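Local atomic coordinates of glutaryl-CoA dehydrogenase (Mycobacterium smegmatis, PDB entry 3SF6), a protein that belongs to the acyl-CoA dehydrogenase family of flavoproteins and holds dihydroflavine-adenine dinucleotide in a pocket shared between subunits. Residues M222-S227 against L375-T380; A273-E278 against M369-N374; K82-A87 against A122-G127; S113-L118 against P137-G142. All blocks are in the same frame, centred on the assembly; numbering follows the deposited sequence. Where two conformers were deposited one is given.

Interaction 1: residues M222-S227 against L375-T380. With FDA (dihydroflavine-adenine dinucleotide), chain B; SO4 (sulfate ion), chain Q.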
loop_
_atom_site.group_PDB
_atom_site.type_symbol
_atom_site.label_atom_id
_atom_site.label_comp_id
_atom_site.label_asym_id
_atom_site.label_seq_id
_atom_site.Cartn_x
_atom_site.Cartn_y
_atom_site.Cartn_z
ATOM N N MET A 222 -12.812 16.257 -16.687
ATOM C CA MET A 222 -11.677 16.505 -15.773
ATOM C C MET A 222 -10.506 15.557 -16.076
ATOM O O MET A 222 -9.621 15.346 -15.244
ATOM C CB MET A 222 -12.145 16.389 -14.308
ATOM C CG MET A 222 -13.232 17.340 -13.950
ATOM S SD MET A 222 -12.402 18.811 -13.297
ATOM C CE MET A 222 -11.633 18.295 -11.792
ATOM N N SER A 223 -10.554 14.953 -17.270
ATOM C CA SER A 223 -9.589 13.950 -17.729
ATOM C C SER A 223 -9.724 13.861 -19.230
ATOM O O SER A 223 -10.822 14.048 -19.760
ATOM C CB SER A 223 -9.948 12.574 -17.146
ATOM O OG SER A 223 -9.114 11.551 -17.691
ATOM N N LEU A 224 -8.613 13.654 -19.937
ATOM C CA LEU A 224 -8.606 13.414 -21.363
ATOM C C LEU A 224 -9.178 14.597 -22.138
ATOM O O LEU A 224 -9.826 14.446 -23.163
ATOM C CB LEU A 224 -9.292 12.064 -21.715
ATOM C CG LEU A 224 -8.416 11.207 -22.616
ATOM C CD1 LEU A 224 -7.115 10.790 -21.914
ATOM C CD2 LEU A 224 -9.168 9.945 -23.142
ATOM N N ARG A 225 -8.912 15.805 -21.626
ATOM C CA ARG A 225 -9.505 17.009 -22.213
ATOM C C ARG A 225 -8.932 17.300 -23.604
ATOM O O ARG A 225 -9.624 17.971 -24.405
ATOM C CB ARG A 225 -9.336 18.221 -21.294
ATOM C CG ARG A 225 -10.150 18.159 -20.034
ATOM C CD ARG A 225 -9.923 19.376 -19.150
ATOM N NE ARG A 225 -10.218 20.629 -19.825
ATOM C CZ ARG A 225 -11.428 21.158 -19.990
ATOM N NH1 ARG A 225 -12.525 20.544 -19.526
ATOM N NH2 ARG A 225 -11.566 22.327 -20.645
ATOM N N ALA A 226 -7.762 16.746 -23.946
ATOM C CA ALA A 226 -7.225 16.914 -25.300
ATOM C C ALA A 226 -7.607 15.755 -26.210
ATOM O O ALA A 226 -6.821 15.288 -27.002
ATOM C CB ALA A 226 -5.706 17.182 -25.300
ATOM N N SER A 227 -8.857 15.331 -26.087
ATOM C CA SER A 227 -9.430 14.250 -26.900
ATOM C C SER A 227 -10.888 14.622 -27.070
ATOM O O SER A 227 -11.443 15.341 -26.241
ATOM C CB SER A 227 -9.296 12.900 -26.173
ATOM O OG SER A 227 -9.784 11.800 -26.935
ATOM N N LEU A 375 -4.709 9.752 -16.871
ATOM C CA LEU A 375 -4.606 8.339 -16.555
ATOM C C LEU A 375 -5.818 7.798 -15.847
ATOM O O LEU A 375 -6.043 6.592 -15.876
ATOM C CB LEU A 375 -3.318 8.059 -15.798
ATOM C CG LEU A 375 -2.057 8.080 -16.649
ATOM C CD1 LEU A 375 -0.802 8.172 -15.764
ATOM C CD2 LEU A 375 -1.944 6.835 -17.578
ATOM N N GLU A 376 -6.658 8.666 -15.270
ATOM C CA GLU A 376 -7.940 8.192 -14.759
ATOM C C GLU A 376 -8.763 7.511 -15.860
ATOM O O GLU A 376 -9.366 6.455 -15.652
ATOM C CB GLU A 376 -8.774 9.329 -14.165
ATOM C CG GLU A 376 -8.174 10.062 -12.995
ATOM C CD GLU A 376 -8.256 9.350 -11.675
ATOM O OE1 GLU A 376 -8.939 8.301 -11.570
ATOM O OE2 GLU A 376 -7.581 9.884 -10.756
ATOM N N SER A 377 -8.819 8.120 -17.054
ATOM C CA SER A 377 -9.574 7.521 -18.157
ATOM C C SER A 377 -8.922 6.240 -18.627
ATOM O O SER A 377 -9.606 5.263 -18.916
ATOM C CB SER A 377 -9.671 8.497 -19.325
ATOM O OG SER A 377 -10.499 9.602 -18.985
ATOM N N VAL A 378 -7.587 6.228 -18.690
ATOM C CA VAL A 378 -6.861 5.066 -19.168
ATOM C C VAL A 378 -7.056 3.876 -18.206
ATOM O O VAL A 378 -7.072 2.716 -18.625
ATOM C CB VAL A 378 -5.358 5.391 -19.406
ATOM C CG1 VAL A 378 -4.591 4.173 -20.034
ATOM C CG2 VAL A 378 -5.193 6.640 -20.284
ATOM N N LEU A 379 -7.165 4.166 -16.908
ATOM C CA LEU A 379 -7.380 3.149 -15.866
ATOM C C LEU A 379 -8.736 2.454 -16.058
ATOM O O LEU A 379 -8.888 1.278 -15.746
ATOM C CB LEU A 379 -7.308 3.841 -14.485
ATOM C CG LEU A 379 -7.175 2.956 -13.286
ATOM C CD1 LEU A 379 -5.763 2.362 -13.110
ATOM C CD2 LEU A 379 -7.517 3.804 -12.018
ATOM N N THR A 380 -9.720 3.229 -16.520
ATOM C CA THR A 380 -11.108 2.773 -16.643
ATOM C C THR A 380 -11.411 2.144 -18.017
ATOM O O THR A 380 -12.089 1.121 -18.129
ATOM C CB THR A 380 -12.042 3.956 -16.361
ATOM O OG1 THR A 380 -11.932 4.302 -14.969
ATOM C CG2 THR A 380 -13.510 3.616 -16.713
HETATM P PA FDA B . -19.127 0.130 -15.246
HETATM O O1A FDA B . -18.981 -1.095 -16.042
HETATM O O2A FDA B . -20.455 0.658 -14.891
HETATM O O5B FDA B . -18.296 -0.204 -13.908
HETATM C C5B FDA B . -18.387 0.679 -12.769
HETATM C C4B FDA B . -17.431 0.205 -11.680
HETATM O O4B FDA B . -17.905 -1.097 -11.250
HETATM C C3B FDA B . -16.004 0.001 -12.143
HETATM O O3B FDA B . -15.100 0.282 -11.051
HETATM C C2B FDA B . -15.985 -1.484 -12.485
HETATM O O2B FDA B . -14.643 -2.004 -12.508
HETATM C C1B FDA B . -16.894 -2.093 -11.409
HETATM N N9A FDA B . -17.483 -3.364 -11.854
HETATM C C8A FDA B . -18.309 -3.544 -12.929
HETATM N N7A FDA B . -18.605 -4.846 -13.055
HETATM C C5A FDA B . -17.941 -5.503 -12.051
HETATM C C6A FDA B . -17.827 -6.833 -11.665
HETATM N N6A FDA B . -18.471 -7.829 -12.320
HETATM N N1A FDA B . -17.066 -7.114 -10.580
HETATM C C2A FDA B . -16.402 -6.161 -9.925
HETATM N N3A FDA B . -16.474 -4.889 -10.263
HETATM C C4A FDA B . -17.232 -4.545 -11.327
HETATM N N1 FDA B . -15.820 2.978 -25.032
HETATM C C2 FDA B . -15.968 2.735 -26.364
HETATM O O2 FDA B . -16.764 1.840 -26.737
HETATM N N3 FDA B . -15.240 3.439 -27.257
HETATM C C4 FDA B . -14.395 4.422 -26.919
HETATM O O4 FDA B . -13.779 5.104 -27.782
HETATM C C4X FDA B . -14.210 4.672 -25.542
HETATM N N5 FDA B . -13.418 5.683 -25.121
HETATM C C5X FDA B . -13.527 6.154 -23.827
HETATM C C6 FDA B . -12.980 7.377 -23.460
HETATM C C7 FDA B . -13.046 7.858 -22.167
HETATM C C7M FDA B . -12.508 9.253 -21.828
HETATM C C8 FDA B . -13.655 7.062 -21.205
HETATM C C8M FDA B . -13.713 7.598 -19.769
HETATM C C9 FDA B . -14.213 5.848 -21.538
HETATM C C9A FDA B . -14.152 5.377 -22.866
HETATM N N10 FDA B . -14.778 4.185 -23.247
HETATM C C10 FDA B . -14.959 3.942 -24.626
HETATM C "C1'" FDA B . -15.731 3.535 -22.339
HETATM C "C2'" FDA B . -14.959 2.591 -21.406
HETATM O "O2'" FDA B . -14.590 1.378 -22.098
HETATM C "C3'" FDA B . -15.849 2.253 -20.221
HETATM O "O3'" FDA B . -15.885 3.405 -19.380
HETATM C "C4'" FDA B . -15.329 1.072 -19.399
HETATM O "O4'" FDA B . -15.511 -0.165 -20.116
HETATM C "C5'" FDA B . -16.004 0.966 -18.030
HETATM O "O5'" FDA B . -17.424 0.909 -18.211
HETATM P P FDA B . -18.333 1.887 -17.340
HETATM O O1P FDA B . -17.720 3.223 -17.318
HETATM O O2P FDA B . -19.726 1.750 -17.820
HETATM O O3P FDA B . -18.221 1.325 -15.835
HETATM S S SO4 Q . -15.556 22.111 -21.181
HETATM O O1 SO4 Q . -15.115 20.871 -21.797
HETATM O O2 SO4 Q . -16.803 21.914 -20.419
HETATM O O3 SO4 Q . -15.773 23.078 -22.254
HETATM O O4 SO4 Q . -14.535 22.605 -20.287
#
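L224 and S377 meet at the methyl-bearing edge of the flavin ring system, where both close on one methyl group: L224 CD2 lies 3.7 Å from FDA C7M and S377 OG 3.5 Å from the same carbon. The other flat group, the R225 guanidinium, is held far from the helix; its NH1 and NH2 both point at one oxygen, O4, of a sulfate probably from the crystallisation liquor, which lies in the guanidinium plane 3.0 Å from each nitrogen. Backbone carbonyls of Y57, E58 and K221 also take its N-H groups. Between these two sites runs the polar link from the middle-domain loop 222-227 to helix 368-380 of the C-terminal domain. S377 OG donates to S223 OG over 2.7 Å, and S223 OG in turn donates to N373 O, one turn earlier in the helix. The S223 hydroxyl reaches inward because it stands anti to its own nitrogen (chi1 174°). Next to it E376 turns its carboxylate away, to R351 and to R354 of the second subunit, while T380 CG2 touches the FDA ribityl at O3' (3.6 Å). L224 N is bound by N374 OD1, which holds the loop at the first residue of its type I turn. S377, S223 and the N373 carbonyl thus form a short chain of donated hydrogen bonds, which satisfies the buried hydroxyls beside the apolar flavin methyl.

Interaction 2: residues A273-E278 against M369-N374. With EDO (1,2-ethanediol), chain O.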
loop_
_atom_site.group_PDB
_atom_site.type_symbol
_atom_site.label_atom_id
_atom_site.label_comp_id
_atom_site.label_asym_id
_atom_site.label_seq_id
_atom_site.Cartn_x
_atom_site.Cartn_y
_atom_site.Cartn_z
ATOM N N ALA A 273 4.025 7.838 -17.409
ATOM C CA ALA A 273 4.849 7.599 -16.197
ATOM C C ALA A 273 6.242 8.176 -16.348
ATOM O O ALA A 273 6.759 8.860 -15.436
ATOM C CB ALA A 273 4.940 6.094 -15.866
ATOM N N ARG A 274 6.877 7.852 -17.463
ATOM C CA ARG A 274 8.239 8.356 -17.729
ATOM C C ARG A 274 8.338 9.866 -17.662
ATOM O O ARG A 274 9.269 10.422 -17.060
ATOM C CB ARG A 274 8.746 7.827 -19.071
ATOM C CG ARG A 274 10.223 8.134 -19.319
ATOM C CD ARG A 274 10.610 7.912 -20.737
ATOM N NE ARG A 274 10.056 8.926 -21.634
ATOM C CZ ARG A 274 9.973 8.803 -22.945
ATOM N NH1 ARG A 274 10.427 7.722 -23.557
ATOM N NH2 ARG A 274 9.457 9.803 -23.665
ATOM N N ASP A 275 7.413 10.545 -18.335
ATOM C CA ASP A 275 7.417 11.996 -18.383
ATOM C C ASP A 275 7.320 12.542 -16.949
ATOM O O ASP A 275 8.041 13.471 -16.573
ATOM C CB ASP A 275 6.230 12.478 -19.234
ATOM C CG ASP A 275 6.492 13.809 -19.877
ATOM O OD1 ASP A 275 7.597 13.894 -20.532
ATOM O OD2 ASP A 275 5.602 14.722 -19.877
ATOM N N CYS A 276 6.454 11.940 -16.133
ATOM C CA CYS A 276 6.338 12.369 -14.747
ATOM C C CYS A 276 7.606 12.065 -13.925
ATOM O O CYS A 276 8.035 12.894 -13.125
ATOM C CB CYS A 276 5.136 11.710 -14.086
ATOM S SG CYS A 276 3.539 12.240 -14.753
ATOM N N LEU A 277 8.152 10.871 -14.090
ATOM C CA LEU A 277 9.367 10.478 -13.362
ATOM C C LEU A 277 10.535 11.392 -13.733
ATOM O O LEU A 277 11.237 11.887 -12.839
ATOM C CB LEU A 277 9.691 9.016 -13.624
ATOM C CG LEU A 277 10.991 8.477 -13.089
ATOM C CD1 LEU A 277 11.120 8.738 -11.580
ATOM C CD2 LEU A 277 11.065 6.968 -13.381
ATOM N N GLU A 278 10.724 11.641 -15.038
ATOM C CA GLU A 278 11.784 12.528 -15.498
ATOM C C GLU A 278 11.626 13.946 -14.922
ATOM O O GLU A 278 12.611 14.585 -14.548
ATOM C CB GLU A 278 11.792 12.615 -17.025
ATOM C CG GLU A 278 12.287 11.341 -17.675
ATOM C CD GLU A 278 12.263 11.377 -19.218
ATOM O OE1 GLU A 278 11.763 12.374 -19.831
ATOM O OE2 GLU A 278 12.788 10.388 -19.783
ATOM N N MET A 369 0.068 16.931 -13.381
ATOM C CA MET A 369 -1.348 16.873 -13.097
ATOM C C MET A 369 -2.130 16.461 -14.347
ATOM O O MET A 369 -3.124 15.720 -14.228
ATOM C CB MET A 369 -1.895 18.185 -12.515
ATOM C CG MET A 369 -1.531 18.347 -11.065
ATOM S SD MET A 369 -2.299 17.149 -9.993
ATOM C CE MET A 369 -4.111 17.370 -10.306
ATOM N N ARG A 370 -1.722 16.947 -15.518
ATOM C CA ARG A 370 -2.396 16.542 -16.780
ATOM C C ARG A 370 -2.276 15.022 -16.971
ATOM O O ARG A 370 -3.262 14.342 -17.252
ATOM C CB ARG A 370 -1.787 17.297 -17.956
ATOM C CG ARG A 370 -2.345 16.865 -19.305
ATOM C CD ARG A 370 -2.003 17.832 -20.415
ATOM N NE ARG A 370 -0.590 18.190 -20.418
ATOM C CZ ARG A 370 0.375 17.406 -20.905
ATOM N NH1 ARG A 370 1.644 17.802 -20.837
ATOM N NH2 ARG A 370 0.101 16.222 -21.482
ATOM N N HIS A 371 -1.060 14.507 -16.833
ATOM C CA HIS A 371 -0.844 13.073 -16.911
ATOM C C HIS A 371 -1.674 12.291 -15.886
ATOM O O HIS A 371 -2.336 11.311 -16.258
ATOM C CB HIS A 371 0.619 12.682 -16.767
ATOM C CG HIS A 371 1.444 12.966 -17.969
ATOM N ND1 HIS A 371 1.124 12.530 -19.245
ATOM C CD2 HIS A 371 2.619 13.625 -18.071
ATOM C CE1 HIS A 371 2.079 12.911 -20.077
ATOM N NE2 HIS A 371 3.006 13.570 -19.392
ATOM N N ALA A 372 -1.670 12.720 -14.628
ATOM C CA ALA A 372 -2.394 12.009 -13.579
ATOM C C ALA A 372 -3.906 12.011 -13.885
ATOM O O ALA A 372 -4.554 10.978 -13.774
ATOM C CB ALA A 372 -2.111 12.634 -12.201
ATOM N N ASN A 373 -4.455 13.162 -14.301
ATOM C CA ASN A 373 -5.866 13.225 -14.600
ATOM C C ASN A 373 -6.219 12.401 -15.848
ATOM O O ASN A 373 -7.201 11.646 -15.831
ATOM C CB ASN A 373 -6.316 14.675 -14.786
ATOM C CG ASN A 373 -6.477 15.435 -13.449
ATOM O OD1 ASN A 373 -6.277 14.887 -12.340
ATOM N ND2 ASN A 373 -6.898 16.677 -13.561
ATOM N N ASN A 374 -5.396 12.496 -16.893
ATOM C CA ASN A 374 -5.572 11.662 -18.085
ATOM C C ASN A 374 -5.605 10.179 -17.742
ATOM O O ASN A 374 -6.437 9.435 -18.263
ATOM C CB ASN A 374 -4.448 11.878 -19.100
ATOM C CG ASN A 374 -4.595 13.140 -19.911
ATOM O OD1 ASN A 374 -5.687 13.697 -20.056
ATOM N ND2 ASN A 374 -3.458 13.604 -20.487
HETATM C C1 EDO O . 11.297 4.218 -23.006
HETATM O O1 EDO O . 11.913 5.452 -22.800
HETATM C C2 EDO O . 12.013 3.489 -24.168
HETATM O O2 EDO O . 11.808 4.154 -25.416
#
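H371 and D275 form a histidine-carboxylate hydrogen bond between helix 368-380 and helix 252-286, two members of the helical C-terminal domain of the acyl-CoA dehydrogenase fold. From the backbone outward, H371 CB first meets C276 SG at 3.6 Å. The sulfur then stays alongside the near part of the ring, 3.9 Å from CG and 3.7 Å from CD2. Beyond it the ring leaves the cysteine for the aspartate: H371 NE2 donates to D275 OD2 over 2.9 Å with an N-H...O angle of 161°. The acceptor lies in the imidazole plane, yet the carboxylate stands almost perpendicular to the ring, at 87°, and OD2 is met on its anti side, the donor 26° out of the carboxylate plane. The other oxygen, OD1, is in a salt bridge with K50, so the carboxylate is gripped at both ends and its rotation is restrained. That lysine, with R370 NH1, not in contact at 5.1 Å from D275 OD2, would probably stabilise the negative charge. R274 belongs to a separate polar cluster with E100 and a 1,2-ethanediol probably from the crystallisation liquor. C276 SG lies 4.5 Å from the centroid of the H371 ring, approaching it obliquely.

Interaction 3: residues K82-A87 against A122-G127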
loop_
_atom_site.group_PDB
_atom_site.type_symbol
_atom_site.label_atom_id
_atom_site.label_comp_id
_atom_site.label_asym_id
_atom_site.label_seq_id
_atom_site.Cartn_x
_atom_site.Cartn_y
_atom_site.Cartn_z
ATOM N N LYS A 82 -0.936 -4.077 -41.503
ATOM C CA LYS A 82 -0.230 -4.303 -42.763
ATOM C C LYS A 82 -1.086 -3.891 -43.964
ATOM O O LYS A 82 -2.288 -4.156 -44.021
ATOM C CB LYS A 82 0.187 -5.764 -42.865
ATOM C CG LYS A 82 1.388 -6.073 -41.942
ATOM C CD LYS A 82 1.884 -7.481 -42.051
ATOM C CE LYS A 82 3.109 -7.701 -41.179
ATOM N NZ LYS A 82 2.872 -7.317 -39.754
ATOM N N GLY A 83 -0.458 -3.234 -44.923
ATOM C CA GLY A 83 -1.149 -2.861 -46.152
ATOM C C GLY A 83 -1.899 -1.535 -46.046
ATOM O O GLY A 83 -1.878 -0.874 -45.003
ATOM N N TYR A 84 -2.523 -1.133 -47.165
ATOM C CA TYR A 84 -3.408 0.068 -47.182
ATOM C C TYR A 84 -2.722 1.375 -46.771
ATOM O O TYR A 84 -3.385 2.279 -46.226
ATOM C CB TYR A 84 -4.659 -0.188 -46.322
ATOM C CG TYR A 84 -5.328 -1.494 -46.642
ATOM C CD1 TYR A 84 -6.214 -1.613 -47.714
ATOM C CD2 TYR A 84 -5.042 -2.648 -45.898
ATOM C CE1 TYR A 84 -6.810 -2.850 -48.027
ATOM C CE2 TYR A 84 -5.622 -3.856 -46.202
ATOM C CZ TYR A 84 -6.486 -3.974 -47.267
ATOM O OH TYR A 84 -7.071 -5.198 -47.597
ATOM N N GLY A 85 -1.410 1.478 -46.986
ATOM C CA GLY A 85 -0.657 2.655 -46.585
ATOM C C GLY A 85 -0.169 2.649 -45.146
ATOM O O GLY A 85 0.460 3.624 -44.700
ATOM N N CYS A 86 -0.425 1.565 -44.412
ATOM C CA CYS A 86 -0.023 1.466 -42.995
ATOM C C CYS A 86 1.434 1.040 -42.873
ATOM O O CYS A 86 1.972 0.422 -43.791
ATOM C CB CYS A 86 -0.883 0.448 -42.268
ATOM S SG CYS A 86 -2.617 0.912 -42.170
ATOM N N ALA A 87 2.051 1.346 -41.739
ATOM C CA ALA A 87 3.506 1.128 -41.514
ATOM C C ALA A 87 3.909 -0.339 -41.424
ATOM O O ALA A 87 5.051 -0.708 -41.798
ATOM C CB ALA A 87 3.963 1.855 -40.245
ATOM N N ALA A 122 -10.738 -3.262 -36.825
ATOM C CA ALA A 122 -12.003 -3.956 -37.010
ATOM C C ALA A 122 -12.289 -4.211 -38.498
ATOM O O ALA A 122 -12.715 -5.302 -38.892
ATOM C CB ALA A 122 -13.182 -3.176 -36.363
ATOM N N ILE A 123 -12.108 -3.174 -39.304
ATOM C CA ILE A 123 -12.322 -3.251 -40.758
ATOM C C ILE A 123 -11.299 -4.217 -41.391
ATOM O O ILE A 123 -11.642 -5.070 -42.208
ATOM C CB ILE A 123 -12.284 -1.841 -41.378
ATOM C CG1 ILE A 123 -13.482 -1.009 -40.890
ATOM C CG2 ILE A 123 -12.320 -1.941 -42.915
ATOM C CD1 ILE A 123 -13.388 0.514 -41.241
ATOM N N HIS A 124 -10.035 -4.080 -40.988
ATOM C CA HIS A 124 -8.942 -4.934 -41.485
ATOM C C HIS A 124 -9.221 -6.411 -41.184
ATOM O O HIS A 124 -8.959 -7.293 -42.038
ATOM C CB HIS A 124 -7.633 -4.455 -40.873
ATOM C CG HIS A 124 -6.398 -4.908 -41.581
ATOM N ND1 HIS A 124 -5.923 -6.205 -41.484
ATOM C CD2 HIS A 124 -5.469 -4.214 -42.288
ATOM C CE1 HIS A 124 -4.794 -6.303 -42.180
ATOM N NE2 HIS A 124 -4.492 -5.112 -42.676
ATOM N N ALA A 125 -9.731 -6.696 -39.988
ATOM C CA ALA A 125 -9.898 -8.061 -39.490
ATOM C C ALA A 125 -11.199 -8.724 -39.901
ATOM O O ALA A 125 -11.231 -9.958 -40.148
ATOM C CB ALA A 125 -9.791 -8.099 -37.968
ATOM N N PHE A 126 -12.268 -7.933 -39.987
ATOM C CA PHE A 126 -13.609 -8.472 -40.177
ATOM C C PHE A 126 -14.363 -7.924 -41.366
ATOM O O PHE A 126 -15.494 -8.337 -41.626
ATOM C CB PHE A 126 -14.445 -8.223 -38.908
ATOM C CG PHE A 126 -13.787 -8.699 -37.658
ATOM C CD1 PHE A 126 -13.556 -10.042 -37.447
ATOM C CD2 PHE A 126 -13.407 -7.795 -36.670
ATOM C CE1 PHE A 126 -12.923 -10.493 -36.308
ATOM C CE2 PHE A 126 -12.778 -8.260 -35.531
ATOM C CZ PHE A 126 -12.548 -9.577 -35.342
ATOM N N GLY A 127 -13.763 -6.962 -42.060
ATOM C CA GLY A 127 -14.446 -6.270 -43.134
ATOM C C GLY A 127 -14.392 -7.056 -44.426
ATOM O O GLY A 127 -13.558 -7.969 -44.617
#
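K82 O receives the side chain of H124 in the shortest polar contact between loop 82-87 and helix 106-126: H124 NE2 donates over 2.8 Å with an angle of 166°. The oxygen is in the imidazole plane and the N-H arrives in the carbonyl plane, so the ring is held by direction as well as by distance. This ties a type I' beta turn, G83 to C86, to the last turn of helix 106-126 in the N-terminal domain. The histidine extends from the helix toward the loop with CG anti to the backbone nitrogen (chi1 -161°). Y84, on the turn, leans its ring edge against the same imidazole: CE2 is 3.9 Å from H124 NE2, and the two planes stand at 81° in an oblique pairing. Helix 129-140 flanks both rings, L136 touching each of them. The turn is closed by C86 N, bonded to G83 O at 2.9 Å.

Interaction 4: residues S113-L118 against P137-G142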
loop_
_atom_site.group_PDB
_atom_site.type_symbol
_atom_site.label_atom_id
_atom_site.label_comp_id
_atom_site.label_asym_id
_atom_site.label_seq_id
_atom_site.Cartn_x
_atom_site.Cartn_y
_atom_site.Cartn_z
ATOM N N SER A 113 -4.958 5.282 -30.911
ATOM C CA SER A 113 -5.443 3.930 -30.558
ATOM C C SER A 113 -6.799 3.607 -31.193
ATOM O O SER A 113 -6.993 2.525 -31.734
ATOM C CB SER A 113 -5.619 3.782 -29.033
ATOM O OG SER A 113 -4.381 3.780 -28.378
ATOM N N VAL A 114 -7.739 4.555 -31.115
ATOM C CA VAL A 114 -9.062 4.352 -31.677
ATOM C C VAL A 114 -8.969 4.252 -33.186
ATOM O O VAL A 114 -9.581 3.383 -33.804
ATOM C CB VAL A 114 -9.978 5.517 -31.265
ATOM C CG1 VAL A 114 -11.185 5.648 -32.229
ATOM C CG2 VAL A 114 -10.313 5.370 -29.750
ATOM N N GLN A 115 -8.207 5.153 -33.803
ATOM C CA GLN A 115 -8.056 5.122 -35.272
ATOM C C GLN A 115 -7.497 3.797 -35.775
ATOM O O GLN A 115 -8.089 3.180 -36.673
ATOM C CB GLN A 115 -7.190 6.287 -35.735
ATOM C CG GLN A 115 -7.063 6.430 -37.248
ATOM C CD GLN A 115 -8.264 7.065 -37.923
ATOM O OE1 GLN A 115 -9.309 7.280 -37.303
ATOM N NE2 GLN A 115 -8.106 7.384 -39.224
ATOM N N GLY A 116 -6.387 3.347 -35.196
ATOM C CA GLY A 116 -5.678 2.207 -35.743
ATOM C C GLY A 116 -6.103 0.884 -35.140
ATOM O O GLY A 116 -6.545 -0.007 -35.839
ATOM N N SER A 117 -5.960 0.753 -33.835
ATOM C CA SER A 117 -6.158 -0.545 -33.185
ATOM C C SER A 117 -7.615 -0.929 -32.921
ATOM O O SER A 117 -7.872 -2.076 -32.573
ATOM C CB SER A 117 -5.352 -0.636 -31.872
ATOM O OG SER A 117 -5.744 0.329 -30.918
ATOM N N LEU A 118 -8.556 0.022 -33.075
ATOM C CA LEU A 118 -9.970 -0.238 -32.914
ATOM C C LEU A 118 -10.701 -0.149 -34.250
ATOM O O LEU A 118 -11.145 -1.183 -34.766
ATOM C CB LEU A 118 -10.639 0.676 -31.874
ATOM C CG LEU A 118 -10.174 0.430 -30.429
ATOM C CD1 LEU A 118 -10.860 1.444 -29.441
ATOM C CD2 LEU A 118 -10.346 -1.018 -29.995
ATOM N N PRO A 137 -7.249 3.070 -46.699
ATOM C CA PRO A 137 -6.161 4.010 -47.071
ATOM C C PRO A 137 -6.410 5.451 -46.627
ATOM O O PRO A 137 -5.493 6.124 -46.166
ATOM C CB PRO A 137 -6.125 3.918 -48.602
ATOM C CG PRO A 137 -6.657 2.487 -48.880
ATOM C CD PRO A 137 -7.746 2.301 -47.854
ATOM N N ASP A 138 -7.655 5.914 -46.693
ATOM C CA ASP A 138 -7.957 7.258 -46.211
ATOM C C ASP A 138 -7.916 7.401 -44.674
ATOM O O ASP A 138 -7.685 8.500 -44.152
ATOM C CB ASP A 138 -9.326 7.712 -46.676
ATOM C CG ASP A 138 -9.360 8.120 -48.156
ATOM O OD1 ASP A 138 -8.301 8.262 -48.816
ATOM O OD2 ASP A 138 -10.497 8.315 -48.625
ATOM N N MET A 139 -8.142 6.301 -43.973
ATOM C CA MET A 139 -7.949 6.271 -42.527
ATOM C C MET A 139 -6.466 6.289 -42.152
ATOM O O MET A 139 -6.040 6.976 -41.219
ATOM C CB MET A 139 -8.687 5.066 -41.916
ATOM C CG MET A 139 -10.207 5.218 -42.025
ATOM S SD MET A 139 -11.091 3.772 -41.472
ATOM C CE MET A 139 -11.232 4.118 -39.676
ATOM N N ALA A 140 -5.656 5.569 -42.910
ATOM C CA ALA A 140 -4.207 5.559 -42.650
ATOM C C ALA A 140 -3.604 6.930 -42.893
ATOM O O ALA A 140 -2.709 7.338 -42.181
ATOM C CB ALA A 140 -3.515 4.523 -43.528
ATOM N N SER A 141 -4.143 7.690 -43.843
ATOM C CA SER A 141 -3.620 9.032 -44.104
ATOM C C SER A 141 -4.194 10.093 -43.173
ATOM O O SER A 141 -3.774 11.232 -43.213
ATOM C CB SER A 141 -3.909 9.454 -45.549
ATOM O OG SER A 141 -5.312 9.674 -45.730
ATOM N N GLY A 142 -5.204 9.738 -42.408
ATOM C CA GLY A 142 -5.846 10.663 -41.517
ATOM C C GLY A 142 -6.912 11.526 -42.153
ATOM O O GLY A 142 -7.524 12.353 -41.457
#
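Q115 and M139 carry the tight, buried part of this contact. Q115 NE2 donates to M139 O over 2.9 Å; the acceptor lies in the plane of the Q115 amide, but the donor is tilted 26° from the M139 carbonyl plane, and NE2 rests 3.6 Å from M139 CB. The glutamine runs out from its helix, CG anti to the backbone nitrogen, and bends at chi2 (78°). Its remaining amide atoms are engaged too: OE1 accepts from G146 N, and NE2 has a second acceptor in R144 O. M139 O in turn takes a second donor, G142 N at 3.1 Å, from the opposite face of its carbonyl plane. That bond belongs to the Schellman motif ending helix 129-140, so helix 106-126 grips the terminus of its neighbour in the N-terminal helical domain. The M139 side chain lies against A119, M120 and I123 of helix 106-126. On the solvent side, P137 is exposed and the D138 side chain leads away from the contact and touches R144.

How the interactions relate
Interactions 1, 2 and 4 are buried, while interaction 3 lies at the surface. Interactions 1 and 2 share helix 368-380 and touch directly, both meeting the second subunit; interactions 3 and 4 share helix 106-126 and interlock along the chain within the N-terminal domain, where A140 CB packs against Y84 O and C86 SG of the G83-C86 turn. Chemistry follows location: beside the flavin, paired hydroxyls serve the 222-227 to 375-380 contact; between C-terminal helices an aspartate carboxylate accepts from an imidazole; in the N-terminal pair, a histidine and a glutamine side chain each catch a backbone carbonyl, of a loop and of a helix end respectively. Interactions 2 and 3 lie on opposite sides of the chain's centre.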